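Local coordinates for protein 4'-phospho-dehydrooxetanocin synthase (Bacillus megaterium, PDB 5UL3) that catalyses the cobalamin-dependent radical S-adenosylmethionine ring contraction of dAMP to an oxetane aldehyde, a step in oxetanocin A biosynthesis, at residues Pro118-Asn124 with Pro178-Ser184; Ile212-Asn217 with Leu234-Asp238. All coordinates share one frame; numbering follows the deposited sequence.

Interaction 1: Pro118-Asn124 with Pro178-Ser184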
ATOM      1  N   PRO A 118      -6.861 -24.414 -17.315  1.00 24.74           N
ATOM      2  CA  PRO A 118      -6.471 -23.289 -18.167  1.00 27.49           C
ATOM      3  C   PRO A 118      -5.276 -22.576 -17.565  1.00 26.02           C
ATOM      4  O   PRO A 118      -4.922 -22.769 -16.399  1.00 25.51           O
ATOM      5  CB  PRO A 118      -7.709 -22.388 -18.179  1.00 28.17           C
ATOM      6  CG  PRO A 118      -8.382 -22.680 -16.886  1.00 30.93           C
ATOM      7  CD  PRO A 118      -8.100 -24.139 -16.559  1.00 26.70           C
ATOM      8  N   THR A 119      -4.630 -21.772 -18.392  1.00 26.43           N
ATOM      9  CA  THR A 119      -3.487 -20.980 -17.969  1.00 27.47           C
ATOM     10  C   THR A 119      -3.906 -19.521 -17.873  1.00 23.69           C
ATOM     11  O   THR A 119      -4.566 -18.996 -18.776  1.00 26.13           O
ATOM     12  CB  THR A 119      -2.312 -21.139 -18.934  1.00 29.12           C
ATOM     13  OG1 THR A 119      -1.796 -22.468 -18.806  1.00 32.35           O
ATOM     14  CG2 THR A 119      -1.200 -20.136 -18.602  1.00 36.06           C
ATOM     15  N   VAL A 120      -3.526 -18.882 -16.768  1.00 25.51           N
ATOM     16  CA  VAL A 120      -3.796 -17.474 -16.513  1.00 23.70           C
ATOM     17  C   VAL A 120      -2.460 -16.792 -16.286  1.00 19.67           C
ATOM     18  O   VAL A 120      -1.694 -17.216 -15.418  1.00 24.01           O
ATOM     19  CB  VAL A 120      -4.698 -17.299 -15.275  1.00 24.95           C
ATOM     20  CG1 VAL A 120      -4.908 -15.829 -14.969  1.00 24.84           C
ATOM     21  CG2 VAL A 120      -6.039 -18.029 -15.474  1.00 22.55           C
ATOM     22  N   THR A 121      -2.177 -15.738 -17.052  1.00 24.02           N
ATOM     23  CA  THR A 121      -0.992 -14.913 -16.820  1.00 24.43           C
ATOM     24  C   THR A 121      -1.441 -13.567 -16.264  1.00 21.61           C
ATOM     25  O   THR A 121      -2.313 -12.913 -16.846  1.00 25.07           O
ATOM     26  CB  THR A 121      -0.172 -14.714 -18.102  1.00 26.42           C
ATOM     27  OG1 THR A 121       0.311 -15.983 -18.545  1.00 26.01           O
ATOM     28  CG2 THR A 121       1.058 -13.840 -17.820  1.00 26.30           C
ATOM     29  N   LEU A 122      -0.881 -13.193 -15.113  1.00 21.26           N
ATOM     30  CA  LEU A 122      -1.184 -11.932 -14.441  1.00 24.73           C
ATOM     31  C   LEU A 122       0.080 -11.095 -14.450  1.00 22.83           C
ATOM     32  O   LEU A 122       1.142 -11.586 -14.054  1.00 25.65           O
ATOM     33  CB  LEU A 122      -1.629 -12.161 -13.000  1.00 25.78           C
ATOM     34  CG  LEU A 122      -2.881 -13.025 -12.862  1.00 21.88           C
ATOM     35  CD1 LEU A 122      -3.150 -13.324 -11.399  1.00 25.03           C
ATOM     36  CD2 LEU A 122      -4.084 -12.327 -13.517  1.00 22.45           C
ATOM     37  N   VAL A 123      -0.047  -9.841 -14.869  1.00 26.23           N
ATOM     38  CA  VAL A 123       1.085  -8.937 -15.066  1.00 27.29           C
ATOM     39  C   VAL A 123       0.898  -7.719 -14.167  1.00 25.10           C
ATOM     40  O   VAL A 123      -0.101  -6.997 -14.297  1.00 24.97           O
ATOM     41  CB  VAL A 123       1.198  -8.501 -16.534  1.00 25.16           C
ATOM     42  CG1 VAL A 123       2.486  -7.680 -16.752  1.00 29.96           C
ATOM     43  CG2 VAL A 123       1.163  -9.718 -17.461  1.00 26.97           C
ATOM     44  N   ASN A 124       1.846  -7.493 -13.258  1.00 25.19           N
ATOM     45  CA  ASN A 124       1.868  -6.263 -12.468  1.00 23.95           C
ATOM     46  C   ASN A 124       2.673  -5.205 -13.219  1.00 25.48           C
ATOM     47  O   ASN A 124       3.860  -5.417 -13.484  1.00 25.97           O
ATOM     48  CB  ASN A 124       2.494  -6.489 -11.091  1.00 25.56           C
ATOM     49  CG  ASN A 124       2.519  -5.204 -10.263  1.00 31.42           C
ATOM     50  OD1 ASN A 124       1.553  -4.448 -10.283  1.00 29.63           O
ATOM     51  ND2 ASN A 124       3.627  -4.941  -9.572  1.00 29.80           N
ATOM     52  N   PRO A 178      -1.250 -18.220 -22.692  1.00 26.01           N
ATOM     53  CA  PRO A 178      -2.296 -18.222 -21.660  1.00 27.97           C
ATOM     54  C   PRO A 178      -3.689 -18.186 -22.270  1.00 27.71           C
ATOM     55  O   PRO A 178      -3.904 -17.700 -23.380  1.00 29.48           O
ATOM     56  CB  PRO A 178      -2.010 -16.936 -20.873  1.00 27.13           C
ATOM     57  CG  PRO A 178      -1.359 -16.029 -21.878  1.00 28.00           C
ATOM     58  CD  PRO A 178      -0.532 -16.937 -22.763  1.00 26.07           C
ATOM     59  N   ASP A 179      -4.656 -18.695 -21.502  1.00 25.42           N
ATOM     60  CA  ASP A 179      -6.057 -18.564 -21.877  1.00 29.13           C
ATOM     61  C   ASP A 179      -6.684 -17.271 -21.390  1.00 26.69           C
ATOM     62  O   ASP A 179      -7.648 -16.793 -21.994  1.00 24.98           O
ATOM     63  CB  ASP A 179      -6.847 -19.746 -21.321  1.00 24.25           C
ATOM     64  CG  ASP A 179      -6.267 -21.059 -21.765  1.00 35.19           C
ATOM     65  OD1 ASP A 179      -6.058 -21.205 -22.986  1.00 39.84           O
ATOM     66  OD2 ASP A 179      -5.940 -21.898 -20.911  1.00 30.67           O
ATOM     67  N   ILE A 180      -6.165 -16.708 -20.303  1.00 26.78           N
ATOM     68  CA  ILE A 180      -6.624 -15.431 -19.765  1.00 24.46           C
ATOM     69  C   ILE A 180      -5.388 -14.607 -19.464  1.00 20.18           C
ATOM     70  O   ILE A 180      -4.444 -15.119 -18.851  1.00 26.94           O
ATOM     71  CB  ILE A 180      -7.463 -15.604 -18.483  1.00 23.69           C
ATOM     72  CG1 ILE A 180      -8.728 -16.431 -18.768  1.00 24.31           C
ATOM     73  CG2 ILE A 180      -7.895 -14.214 -17.938  1.00 26.66           C
ATOM     74  CD1 ILE A 180      -9.405 -16.953 -17.500  1.00 26.74           C
ATOM     75  N   ILE A 181      -5.381 -13.342 -19.888  1.00 22.09           N
ATOM     76  CA  ILE A 181      -4.297 -12.430 -19.564  1.00 23.35           C
ATOM     77  C   ILE A 181      -4.891 -11.307 -18.732  1.00 22.39           C
ATOM     78  O   ILE A 181      -5.914 -10.730 -19.114  1.00 26.49           O
ATOM     79  CB  ILE A 181      -3.613 -11.863 -20.823  1.00 24.58           C
ATOM     80  CG1 ILE A 181      -2.981 -13.004 -21.639  1.00 24.19           C
ATOM     81  CG2 ILE A 181      -2.551 -10.836 -20.434  1.00 26.98           C
ATOM     82  CD1 ILE A 181      -2.531 -12.566 -23.022  1.00 28.63           C
ATOM     83  N   GLY A 182      -4.267 -11.007 -17.607  1.00 25.48           N
ATOM     84  CA  GLY A 182      -4.721  -9.915 -16.759  1.00 28.56           C
ATOM     85  C   GLY A 182      -3.607  -8.937 -16.468  1.00 22.67           C
ATOM     86  O   GLY A 182      -2.490  -9.335 -16.134  1.00 26.37           O
ATOM     87  N   LEU A 183      -3.929  -7.645 -16.570  1.00 26.66           N
ATOM     88  CA  LEU A 183      -3.014  -6.579 -16.184  1.00 25.51           C
ATOM     89  C   LEU A 183      -3.558  -5.855 -14.958  1.00 22.93           C
ATOM     90  O   LEU A 183      -4.734  -5.479 -14.928  1.00 24.48           O
ATOM     91  CB  LEU A 183      -2.816  -5.560 -17.312  1.00 27.14           C
ATOM     92  CG  LEU A 183      -2.568  -6.052 -18.736  1.00 26.13           C
ATOM     93  CD1 LEU A 183      -2.304  -4.827 -19.643  1.00 29.20           C
ATOM     94  CD2 LEU A 183      -1.392  -7.048 -18.766  1.00 25.39           C
ATOM     95  N   SER A 184      -2.694  -5.639 -13.972  1.00 26.62           N
ATOM     96  CA  SER A 184      -3.008  -4.768 -12.840  1.00 25.01           C
ATOM     97  C   SER A 184      -2.535  -3.353 -13.184  1.00 25.72           C
ATOM     98  O   SER A 184      -1.335  -3.132 -13.394  1.00 27.69           O
ATOM     99  CB  SER A 184      -2.329  -5.291 -11.573  1.00 28.97           C
ATOM    100  OG  SER A 184      -2.802  -4.620 -10.413  1.00 25.27           O
TER

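Interaction 2: Ile212-Asn217 with Leu234-Asp238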
ATOM      1  N   ILE A 212      -8.833 -14.471 -23.337  1.00 28.16           N
ATOM      2  CA  ILE A 212      -9.643 -13.465 -22.665  1.00 26.58           C
ATOM      3  C   ILE A 212      -8.708 -12.451 -22.026  1.00 26.55           C
ATOM      4  O   ILE A 212      -7.770 -12.825 -21.310  1.00 28.10           O
ATOM      5  CB  ILE A 212     -10.526 -14.129 -21.596  1.00 24.27           C
ATOM      6  CG1 ILE A 212     -11.468 -15.153 -22.225  1.00 30.05           C
ATOM      7  CG2 ILE A 212     -11.299 -13.050 -20.791  1.00 27.92           C
ATOM      8  CD1 ILE A 212     -12.202 -15.989 -21.176  1.00 31.76           C
ATOM      9  N   ILE A 213      -8.947 -11.165 -22.285  1.00 26.38           N
ATOM     10  CA  ILE A 213      -8.116 -10.086 -21.755  1.00 25.73           C
ATOM     11  C   ILE A 213      -8.916  -9.349 -20.690  1.00 30.13           C
ATOM     12  O   ILE A 213     -10.066  -8.960 -20.930  1.00 29.17           O
ATOM     13  CB  ILE A 213      -7.679  -9.111 -22.860  1.00 28.24           C
ATOM     14  CG1 ILE A 213      -7.089  -9.878 -24.046  1.00 24.97           C
ATOM     15  CG2 ILE A 213      -6.656  -8.126 -22.321  1.00 30.57           C
ATOM     16  CD1 ILE A 213      -5.857 -10.682 -23.691  1.00 25.32           C
ATOM     17  N   THR A 214      -8.309  -9.142 -19.524  1.00 24.94           N
ATOM     18  CA  THR A 214      -8.959  -8.374 -18.471  1.00 27.56           C
ATOM     19  C   THR A 214      -7.943  -7.434 -17.827  1.00 26.42           C
ATOM     20  O   THR A 214      -6.739  -7.696 -17.837  1.00 25.63           O
ATOM     21  CB  THR A 214      -9.628  -9.312 -17.429  1.00 27.18           C
ATOM     22  OG1 THR A 214     -10.259  -8.535 -16.399  1.00 25.73           O
ATOM     23  CG2 THR A 214      -8.635 -10.272 -16.787  1.00 24.65           C
ATOM     24  N   VAL A 215      -8.425  -6.307 -17.298  1.00 25.23           N
ATOM     25  CA  VAL A 215      -7.573  -5.419 -16.514  1.00 24.46           C
ATOM     26  C   VAL A 215      -8.284  -5.186 -15.191  1.00 27.77           C
ATOM     27  O   VAL A 215      -9.515  -5.236 -15.116  1.00 28.44           O
ATOM     28  CB  VAL A 215      -7.263  -4.066 -17.196  1.00 27.79           C
ATOM     29  CG1 VAL A 215      -6.318  -4.252 -18.424  1.00 27.74           C
ATOM     30  CG2 VAL A 215      -8.551  -3.348 -17.581  1.00 27.36           C
ATOM     31  N   GLY A 216      -7.499  -4.942 -14.145  1.00 25.10           N
ATOM     32  CA  GLY A 216      -8.070  -4.687 -12.831  1.00 25.10           C
ATOM     33  C   GLY A 216      -7.290  -3.621 -12.096  1.00 27.27           C
ATOM     34  O   GLY A 216      -6.395  -2.988 -12.676  1.00 24.28           O
ATOM     35  N   ASN A 217      -7.593  -3.469 -10.805  1.00 25.18           N
ATOM     36  CA  ASN A 217      -7.108  -2.392  -9.946  1.00 24.99           C
ATOM     37  C   ASN A 217      -7.821  -1.076 -10.266  1.00 24.61           C
ATOM     38  O   ASN A 217      -8.712  -1.013 -11.124  1.00 25.39           O
ATOM     39  CB  ASN A 217      -5.587  -2.225 -10.018  1.00 22.44           C
ATOM     40  CG  ASN A 217      -4.967  -1.867  -8.666  1.00 29.50           C
ATOM     41  OD1 ASN A 217      -5.632  -1.289  -7.795  1.00 27.78           O
ATOM     42  ND2 ASN A 217      -3.694  -2.215  -8.488  1.00 31.22           N
ATOM     43  N   LEU A 234     -12.569  -5.618 -24.138  1.00 32.07           N
ATOM     44  CA  LEU A 234     -11.877  -5.746 -22.862  1.00 33.93           C
ATOM     45  C   LEU A 234     -12.877  -5.931 -21.722  1.00 30.59           C
ATOM     46  O   LEU A 234     -13.971  -5.362 -21.726  1.00 29.94           O
ATOM     47  CB  LEU A 234     -11.020  -4.502 -22.616  1.00 32.47           C
ATOM     48  CG  LEU A 234     -10.088  -4.457 -21.404  1.00 29.70           C
ATOM     49  CD1 LEU A 234      -9.013  -5.529 -21.547  1.00 29.60           C
ATOM     50  CD2 LEU A 234      -9.450  -3.082 -21.278  1.00 33.33           C
ATOM     51  N   LEU A 235     -12.493  -6.736 -20.735  1.00 30.36           N
ATOM     52  CA  LEU A 235     -13.298  -6.938 -19.534  1.00 29.22           C
ATOM     53  C   LEU A 235     -12.590  -6.284 -18.360  1.00 34.47           C
ATOM     54  O   LEU A 235     -11.416  -6.563 -18.114  1.00 30.96           O
ATOM     55  CB  LEU A 235     -13.510  -8.425 -19.260  1.00 27.06           C
ATOM     56  CG  LEU A 235     -14.090  -9.255 -20.409  1.00 29.57           C
ATOM     57  CD1 LEU A 235     -14.233 -10.700 -19.983  1.00 29.33           C
ATOM     58  CD2 LEU A 235     -15.419  -8.691 -20.890  1.00 29.07           C
ATOM     59  N   ILE A 236     -13.288  -5.418 -17.630  1.00 30.36           N
ATOM     60  CA  ILE A 236     -12.674  -4.681 -16.528  1.00 26.52           C
ATOM     61  C   ILE A 236     -13.167  -5.265 -15.211  1.00 30.84           C
ATOM     62  O   ILE A 236     -14.375  -5.386 -14.994  1.00 27.66           O
ATOM     63  CB  ILE A 236     -12.974  -3.171 -16.624  1.00 30.11           C
ATOM     64  CG1 ILE A 236     -12.175  -2.566 -17.783  1.00 29.71           C
ATOM     65  CG2 ILE A 236     -12.614  -2.458 -15.314  1.00 25.95           C
ATOM     66  CD1 ILE A 236     -12.495  -1.115 -18.050  1.00 34.25           C
ATOM     67  N   CYS A 237     -12.229  -5.632 -14.336  1.00 28.26           N
ATOM     68  CA  CYS A 237     -12.567  -6.096 -12.997  1.00 26.92           C
ATOM     69  C   CYS A 237     -12.755  -4.872 -12.107  1.00 25.64           C
ATOM     70  O   CYS A 237     -11.802  -4.117 -11.874  1.00 24.35           O
ATOM     71  CB  CYS A 237     -11.467  -7.000 -12.435  1.00 25.31           C
ATOM     72  SG  CYS A 237     -11.772  -7.526 -10.719  1.00 25.93           S
ATOM     73  N   ASP A 238     -13.987  -4.681 -11.623  1.00 26.11           N
ATOM     74  CA  ASP A 238     -14.360  -3.451 -10.925  1.00 28.45           C
ATOM     75  C   ASP A 238     -13.843  -3.403  -9.495  1.00 25.44           C
ATOM     76  O   ASP A 238     -13.520  -2.320  -8.996  1.00 27.08           O
ATOM     77  CB  ASP A 238     -15.884  -3.299 -10.909  1.00 26.59           C
ATOM     78  CG  ASP A 238     -16.456  -2.968 -12.282  1.00 31.52           C
ATOM     79  OD1 ASP A 238     -15.721  -2.390 -13.107  1.00 36.84           O
ATOM     80  OD2 ASP A 238     -17.646  -3.272 -12.519  1.00 37.58           O
TER

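Interaction 1: Pro118-Asn124 with Pro178-Ser184
From Val120 opposite Ile180 to Asn124 opposite Ser184, two neighbouring parallel strands of the Rossmann fold that houses cobalamin run with their axes 4.7 Å apart and 15° askew. The bonding is the parallel ladder expected of such a pair: Thr121 and Val123 each donate to and accept from the residues flanking their partner, as in Gly182 N to Thr121 O at 2.8 Å. At the N-terminal end the pattern changes. Thr119 O accepts two amides, Ile180 N in the carbonyl plane and Asp179 N, 2.7 Å away and tilted from that plane. Asp179 answers with its carboxylate: OD2 takes Thr119 N at 2.8 Å on its anti side, 31° out of the carboxylate plane, so this residue grips both polar backbone atoms of Thr119.

The side chains divide between two faces. On one, Val120 and Ile180 lie side by side, CG2 against CD1 at 4.1 Å, and Leu122 brings CD2 over the bare CA of Gly182; Ile249 of helix 242-252 packs on Ile180. On the other, Val123 lies alongside Leu183, CB to CD2 3.7 Å. Thr121 has OG1 anti to its carbonyl carbon (chi1 -63°), which sets the hydroxyl against the Pro178 ring, where it is buried without a polar partner. Asn124 reaches beyond the pair to bond Asp159 through ND2. At the C-terminal end of its strand, Ser184 OG hydrogen-bonds N3B of cobalamin.

Interaction 2: Ile212-Asn217 with Leu234-Asp238
Thr214 and Leu235 face each other across a short parallel bridge, and the hydroxyl of the first binds the carbonyl of the second. With chi1 at 180° the Thr214 hydroxyl swings to the far side of CB from the amide nitrogen, and OG1 comes within 2.9 Å of Leu235 O; the donor stands above the carbonyl plane, 48° out of it. The same oxygen also receives Val215 N at 3.1 Å, nearly in line with the C=O bond, so one acceptor serves a backbone and a side-chain donor from different directions. Leu235 N to Ile213 O, the longer at 3.3 Å, and Cys237 N to Val215 O at 2.9 Å complete the ladder.

The short strand axes diverge by 32°. Leu234 lies across both Ile213 and Val215 at about a right angle, one methyl for each: CD1 meets Ile213 CG2 at 3.6 Å, and CD2 meets Val215 CG2 at 3.8 Å. That Val215 methyl sits between the backbone N and the carbonyl carbon, and from there it also touches Ile236 CG1 at 3.7 Å, the two side chains meeting at a slant. Ile212 CG2 meets Leu235 CD1 obliquely on the face that carries Thr214.

In the Rossmann fold, Thr214, Gly216, Asn217 and Cys237 touch cobalamin, the last three from the C-terminal ends of the two strands. Helix 242-252 packs on Ile212, Leu235 and Cys237, whereas helix 190-205 meets Ile213 and Leu234, helix 224-230 meets Leu234 and Ile236, and strand 180-184 flanks 212-216 by backbone hydrogen bonds.

In the fold
From the N terminus, strand 119-124 comes first; the chain then forms helix 138-149, edge strand 154-159 and helix 166-176 before strand 180-184 closes interaction 1. Helix 190-205 leads on to strand 212-216, and the short helices 218-222 and 224-230 fill the loop that interaction 2 closes at 234-238. The two contacts are in series, neither nested nor crossed, with centres 10 Å apart. Strands 180-184 and 212-216 join them: Ile181 N lies 2.8 Å from Ile212 O, a probable hydrogen bond. The four strands of the two contacts thus lie consecutively in one larger sheet, and a bond from Asn217 ND2 to Ser184 OG ties both contacts together beside cobalamin.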